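Local coordinates for DUF3194 domain-containing protein (Thermococcus onnurineus, PDB 3UEB) that is of unknown function but belongs to the UPF0440 family and pairs with a second copy through a continuous antiparallel sheet, at residues I11-P16 with R90-V95; L29-I34 with V52-N57. One frame throughout, in Å; residues are numbered along the deposited sequence.

Contact 1. Residues I11-P16 with R90-V95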
loop_
_atom_site.group_PDB
_atom_site.type_symbol
_atom_site.label_atom_id
_atom_site.label_comp_id
_atom_site.label_asym_id
_atom_site.label_seq_id
_atom_site.Cartn_x
_atom_site.Cartn_y
_atom_site.Cartn_z
ATOM N N ILE A 11 -12.633 2.164 3.742
ATOM C CA ILE A 11 -13.510 2.528 2.643
ATOM C C ILE A 11 -13.617 1.405 1.614
ATOM O O ILE A 11 -12.630 0.742 1.282
ATOM C CB ILE A 11 -13.035 3.831 1.955
ATOM C CG1 ILE A 11 -11.703 3.609 1.243
ATOM C CG2 ILE A 11 -12.877 4.938 3.000
ATOM C CD1 ILE A 11 -11.161 4.855 0.561
ATOM N N HIS A 12 -14.837 1.188 1.133
ATOM C CA HIS A 12 -15.121 0.158 0.145
ATOM C C HIS A 12 -15.427 0.818 -1.185
ATOM O O HIS A 12 -16.233 1.744 -1.259
ATOM C CB HIS A 12 -16.308 -0.692 0.607
ATOM C CG HIS A 12 -15.995 -1.583 1.769
ATOM N ND1 HIS A 12 -16.940 -2.389 2.366
ATOM C CD2 HIS A 12 -14.832 -1.821 2.422
ATOM C CE1 HIS A 12 -16.372 -3.089 3.335
ATOM N NE2 HIS A 12 -15.093 -2.762 3.389
ATOM N N ILE A 13 -14.781 0.340 -2.241
ATOM C CA ILE A 13 -14.974 0.924 -3.560
ATOM C C ILE A 13 -15.276 -0.097 -4.659
ATOM O O ILE A 13 -14.580 -1.109 -4.802
ATOM C CB ILE A 13 -13.727 1.737 -3.974
ATOM C CG1 ILE A 13 -13.437 2.820 -2.927
ATOM C CG2 ILE A 13 -13.951 2.380 -5.334
ATOM C CD1 ILE A 13 -12.192 3.662 -3.225
ATOM N N GLY A 14 -16.325 0.178 -5.429
ATOM C CA GLY A 14 -16.686 -0.690 -6.534
ATOM C C GLY A 14 -16.249 -0.023 -7.827
ATOM O O GLY A 14 -16.521 1.160 -8.022
ATOM N N LEU A 15 -15.565 -0.762 -8.699
ATOM C CA LEU A 15 -15.085 -0.220 -9.980
ATOM C C LEU A 15 -15.363 -1.208 -11.125
ATOM O O LEU A 15 -14.441 -1.726 -11.760
ATOM C CB LEU A 15 -13.582 0.068 -9.883
ATOM C CG LEU A 15 -13.178 1.061 -8.782
ATOM C CD1 LEU A 15 -11.692 0.938 -8.484
ATOM C CD2 LEU A 15 -13.534 2.477 -9.206
ATOM N N PRO A 16 -16.648 -1.450 -11.419
ATOM C CA PRO A 16 -17.135 -2.363 -12.461
ATOM C C PRO A 16 -16.684 -2.148 -13.905
ATOM O O PRO A 16 -16.645 -3.098 -14.687
ATOM C CB PRO A 16 -18.656 -2.265 -12.317
ATOM C CG PRO A 16 -18.858 -0.852 -11.884
ATOM C CD PRO A 16 -17.767 -0.681 -10.842
ATOM N N ARG A 90 -9.624 13.557 -0.771
ATOM C CA ARG A 90 -8.669 13.885 -1.825
ATOM C C ARG A 90 -8.481 12.664 -2.718
ATOM O O ARG A 90 -8.402 12.790 -3.936
ATOM C CB ARG A 90 -7.315 14.291 -1.232
ATOM C CG ARG A 90 -6.248 14.590 -2.281
ATOM C CD ARG A 90 -6.691 15.724 -3.199
ATOM N NE ARG A 90 -6.883 16.971 -2.464
ATOM C CZ ARG A 90 -5.892 17.745 -2.029
ATOM N NH1 ARG A 90 -4.630 17.402 -2.260
ATOM N NH2 ARG A 90 -6.159 18.862 -1.359
ATOM N N ALA A 91 -8.411 11.485 -2.098
ATOM C CA ALA A 91 -8.240 10.239 -2.836
ATOM C C ALA A 91 -9.400 10.039 -3.819
ATOM O O ALA A 91 -9.173 9.795 -4.992
ATOM C CB ALA A 91 -8.149 9.065 -1.870
ATOM N N TYR A 92 -10.636 10.149 -3.341
ATOM C CA TYR A 92 -11.809 10.004 -4.214
ATOM C C TYR A 92 -11.712 10.943 -5.421
ATOM O O TYR A 92 -11.928 10.535 -6.564
ATOM C CB TYR A 92 -13.092 10.343 -3.447
ATOM C CG TYR A 92 -13.441 9.386 -2.331
ATOM C CD1 TYR A 92 -14.078 9.842 -1.182
ATOM C CD2 TYR A 92 -13.157 8.029 -2.428
ATOM C CE1 TYR A 92 -14.425 8.970 -0.149
ATOM C CE2 TYR A 92 -13.499 7.143 -1.400
ATOM C CZ TYR A 92 -14.131 7.626 -0.265
ATOM O OH TYR A 92 -14.451 6.770 0.761
ATOM N N GLU A 93 -11.397 12.207 -5.147
ATOM C CA GLU A 93 -11.277 13.223 -6.186
ATOM C C GLU A 93 -10.246 12.852 -7.241
ATOM O O GLU A 93 -10.465 13.030 -8.441
ATOM C CB GLU A 93 -10.881 14.567 -5.573
ATOM C CG GLU A 93 -10.945 15.715 -6.563
ATOM C CD GLU A 93 -10.132 16.927 -6.133
ATOM O OE1 GLU A 93 -10.348 18.012 -6.719
ATOM O OE2 GLU A 93 -9.277 16.799 -5.223
ATOM N N ILE A 94 -9.110 12.346 -6.785
ATOM C CA ILE A 94 -8.041 11.971 -7.692
ATOM C C ILE A 94 -8.406 10.687 -8.417
ATOM O O ILE A 94 -8.147 10.552 -9.616
ATOM C CB ILE A 94 -6.710 11.837 -6.916
ATOM C CG1 ILE A 94 -6.270 13.232 -6.456
ATOM C CG2 ILE A 94 -5.643 11.183 -7.779
ATOM C CD1 ILE A 94 -5.169 13.232 -5.436
ATOM N N VAL A 95 -9.036 9.752 -7.712
ATOM C CA VAL A 95 -9.430 8.507 -8.349
ATOM C C VAL A 95 -10.482 8.786 -9.431
ATOM O O VAL A 95 -10.389 8.263 -10.543
ATOM C CB VAL A 95 -9.994 7.488 -7.323
ATOM C CG1 VAL A 95 -10.658 6.329 -8.051
ATOM C CG2 VAL A 95 -8.864 6.948 -6.451
#

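Contact 2. Residues L29-I34 with V52-N57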
loop_
_atom_site.group_PDB
_atom_site.type_symbol
_atom_site.label_atom_id
_atom_site.label_comp_id
_atom_site.label_asym_id
_atom_site.label_seq_id
_atom_site.Cartn_x
_atom_site.Cartn_y
_atom_site.Cartn_z
ATOM N N LEU A 29 -3.135 4.161 -6.713
ATOM C CA LEU A 29 -3.351 5.606 -6.779
ATOM C C LEU A 29 -4.037 6.097 -5.501
ATOM O O LEU A 29 -3.650 7.116 -4.915
ATOM C CB LEU A 29 -4.208 5.955 -7.999
ATOM C CG LEU A 29 -4.521 7.439 -8.232
ATOM C CD1 LEU A 29 -3.218 8.243 -8.317
ATOM C CD2 LEU A 29 -5.330 7.601 -9.521
ATOM N N ALA A 30 -5.043 5.349 -5.068
ATOM C CA ALA A 30 -5.808 5.680 -3.872
ATOM C C ALA A 30 -4.938 5.679 -2.624
ATOM O O ALA A 30 -4.841 6.685 -1.923
ATOM C CB ALA A 30 -6.951 4.685 -3.705
ATOM N N GLN A 31 -4.306 4.537 -2.360
ATOM C CA GLN A 31 -3.450 4.366 -1.194
ATOM C C GLN A 31 -2.343 5.406 -1.100
ATOM O O GLN A 31 -2.111 5.991 -0.040
ATOM C CB GLN A 31 -2.814 2.979 -1.204
ATOM C CG GLN A 31 -1.854 2.751 -0.040
ATOM C CD GLN A 31 -0.722 1.816 -0.397
ATOM O OE1 GLN A 31 -0.162 1.901 -1.487
ATOM N NE2 GLN A 31 -0.361 0.933 0.530
ATOM N N GLU A 32 -1.659 5.630 -2.214
ATOM C CA GLU A 32 -0.559 6.579 -2.254
ATOM C C GLU A 32 -1.021 8.031 -2.184
ATOM O O GLU A 32 -0.294 8.896 -1.702
ATOM C CB GLU A 32 0.296 6.299 -3.497
ATOM C CG GLU A 32 0.777 4.842 -3.498
ATOM C CD GLU A 32 1.576 4.452 -4.727
ATOM O OE1 GLU A 32 1.591 5.233 -5.704
ATOM O OE2 GLU A 32 2.181 3.349 -4.704
ATOM N N THR A 33 -2.231 8.308 -2.658
ATOM C CA THR A 33 -2.752 9.666 -2.561
ATOM C C THR A 33 -2.916 9.938 -1.062
ATOM O O THR A 33 -2.612 11.020 -0.576
ATOM C CB THR A 33 -4.133 9.801 -3.257
ATOM O OG1 THR A 33 -3.970 9.647 -4.677
ATOM C CG2 THR A 33 -4.758 11.165 -2.960
ATOM N N ILE A 34 -3.390 8.934 -0.335
ATOM C CA ILE A 34 -3.599 9.063 1.101
ATOM C C ILE A 34 -2.275 9.211 1.856
ATOM O O ILE A 34 -2.176 10.018 2.782
ATOM C CB ILE A 34 -4.388 7.854 1.644
ATOM C CG1 ILE A 34 -5.799 7.863 1.044
ATOM C CG2 ILE A 34 -4.447 7.902 3.169
ATOM C CD1 ILE A 34 -6.656 6.663 1.410
ATOM N N VAL A 52 -1.394 2.135 5.603
ATOM C CA VAL A 52 -2.401 2.216 4.574
ATOM C C VAL A 52 -2.414 0.905 3.795
ATOM O O VAL A 52 -1.413 0.490 3.202
ATOM C CB VAL A 52 -2.131 3.397 3.641
ATOM C CG1 VAL A 52 -3.315 3.590 2.709
ATOM C CG2 VAL A 52 -1.897 4.665 4.476
ATOM N N THR A 53 -3.568 0.258 3.818
ATOM C CA THR A 53 -3.761 -1.025 3.174
ATOM C C THR A 53 -4.643 -0.953 1.943
ATOM O O THR A 53 -5.634 -0.232 1.933
ATOM C CB THR A 53 -4.443 -2.006 4.144
ATOM O OG1 THR A 53 -3.694 -2.074 5.362
ATOM C CG2 THR A 53 -4.543 -3.397 3.524
ATOM N N MET A 54 -4.274 -1.694 0.904
ATOM C CA MET A 54 -5.112 -1.776 -0.284
ATOM C C MET A 54 -5.412 -3.263 -0.433
ATOM O O MET A 54 -4.513 -4.107 -0.319
ATOM C CB MET A 54 -4.416 -1.236 -1.544
ATOM C CG MET A 54 -3.459 -2.194 -2.250
ATOM S SD MET A 54 -2.938 -1.544 -3.847
ATOM C CE MET A 54 -1.732 -0.381 -3.291
ATOM N N ARG A 55 -6.682 -3.580 -0.649
ATOM C CA ARG A 55 -7.108 -4.959 -0.819
ATOM C C ARG A 55 -7.877 -5.086 -2.132
ATOM O O ARG A 55 -8.899 -4.430 -2.322
ATOM C CB ARG A 55 -8.010 -5.385 0.345
ATOM C CG ARG A 55 -8.586 -6.791 0.189
ATOM C CD ARG A 55 -9.664 -7.095 1.228
ATOM N NE ARG A 55 -10.197 -8.449 1.080
ATOM C CZ ARG A 55 -11.265 -8.915 1.726
ATOM N NH1 ARG A 55 -11.671 -10.165 1.529
ATOM N NH2 ARG A 55 -11.934 -8.131 2.565
ATOM N N ILE A 56 -7.379 -5.918 -3.041
ATOM C CA ILE A 56 -8.051 -6.119 -4.321
ATOM C C ILE A 56 -8.644 -7.523 -4.358
ATOM O O ILE A 56 -7.934 -8.522 -4.232
ATOM C CB ILE A 56 -7.082 -5.924 -5.523
ATOM C CG1 ILE A 56 -6.798 -4.430 -5.746
ATOM C CG2 ILE A 56 -7.699 -6.499 -6.795
ATOM C CD1 ILE A 56 -5.921 -3.787 -4.697
ATOM N N ASN A 57 -9.959 -7.591 -4.523
ATOM C CA ASN A 57 -10.653 -8.868 -4.560
ATOM C C ASN A 57 -12.004 -8.673 -5.242
ATOM O O ASN A 57 -13.020 -8.441 -4.582
ATOM C CB ASN A 57 -10.856 -9.387 -3.134
ATOM C CG ASN A 57 -11.406 -10.799 -3.098
ATOM O OD1 ASN A 57 -12.141 -11.219 -4.001
ATOM N ND2 ASN A 57 -11.065 -11.538 -2.045
#

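Contact 1. Residues I11-P16 with R90-V95
Tyr92 reaches from helix 80-104 to strand 6-14 and meets two isoleucines of the strand that both turn toward the helix, Ile11 and Ile13. The tight part is at the phenol oxygen: Tyr92 OH lies 3.3 Å from Ile11 CG2 and 3.5 Å from Ile11 CB, the two side chains arriving from opposite directions. With Ile11 CG1 set between the backbone N and the carbonyl carbon (chi1 67°) and the chain extended beyond it, Ile11 CD1 comes obliquely to the ring, 3.8 Å from Tyr92 CE2. The looser part is two residues further along the strand. There Ile13 CD1 sits at the ring edge, close to its plane, 4.1 Å from Tyr92 CE2, and both residues are partly exposed. Ile11, which is buried, also packs on Val88 and Ile66, while backbone bonds to Ile66 and Leu64 fix the strand in the sheet. The segments meet through apolar carbons, an aromatic ring and a hydroxyl resting on carbon, so dispersion and exclusion of water, rather than directed polar bonds, hold this edge of the sheet to the helix.

Contact 2. Residues L29-I34 with V52-N57
Gln31 NE2 makes the one hydrogen bond between the segments, donating to Val52 O at 2.9 Å with an N-H...O angle of 165°. The acceptor lies in the plane of the Gln31 amide, whereas the donor stands above the Val52 carbonyl plane, 47° out of it. The other end of the amide, Gln31 OE1, is taken by Gln31 NE2 of the second subunit, so this buried amide is held from both ends, consistent with its being fixed in this orientation. CG of Gln31 stands anti to the backbone N (chi1 177°), which carries the chain obliquely across Val52; Gln31 CG is pressed to 3.2 Å from Val52 CG1, a tight fit. Met54 crosses the glutamine at about a right angle, its CE 3.3 Å from Gln31 OE1. Packing is easier one turn along, where Ile34 CG2 lies 4.3 Å from Val52 CG2. Within the helix, Leu29 O receives Thr33 OG1 at 2.6 Å and Thr33 N from opposite faces of its plane. Shortening Gln31 to an alanine is likely to leave Val52 O without this donor, open a gap beside Met54 CE and undo the glutamine pair between subunits. The axes of helix segment 29-34 and strand segment 52-56 run antiparallel, 8.4 Å apart at their closest, the layering of a two-layer alpha/beta sandwich, here at the strand whose antiparallel ladder continues the sheet into the second subunit.

How the contacts relate
The centres of the two contacts are about 9 Å apart, and contact 2 is nested in the chain between the segments of contact 1. Strand 6-14, helix 20-41 and strand 49-56 follow one another as a beta-alpha-beta crossover, with strand 63-71 then inserted between the two strands; helix 80-104 comes last. Contact 1 ties the last helix to one outermost strand of the chain's sheet, contact 2 the first helix to the other. The helices themselves meet between the contacts, where Thr33 CG2 lies 3.3 Å from Ile94 CD1. Both contacts therefore belong to one helical layer on one sheet, and contact 2 lies on the side that joins the second subunit.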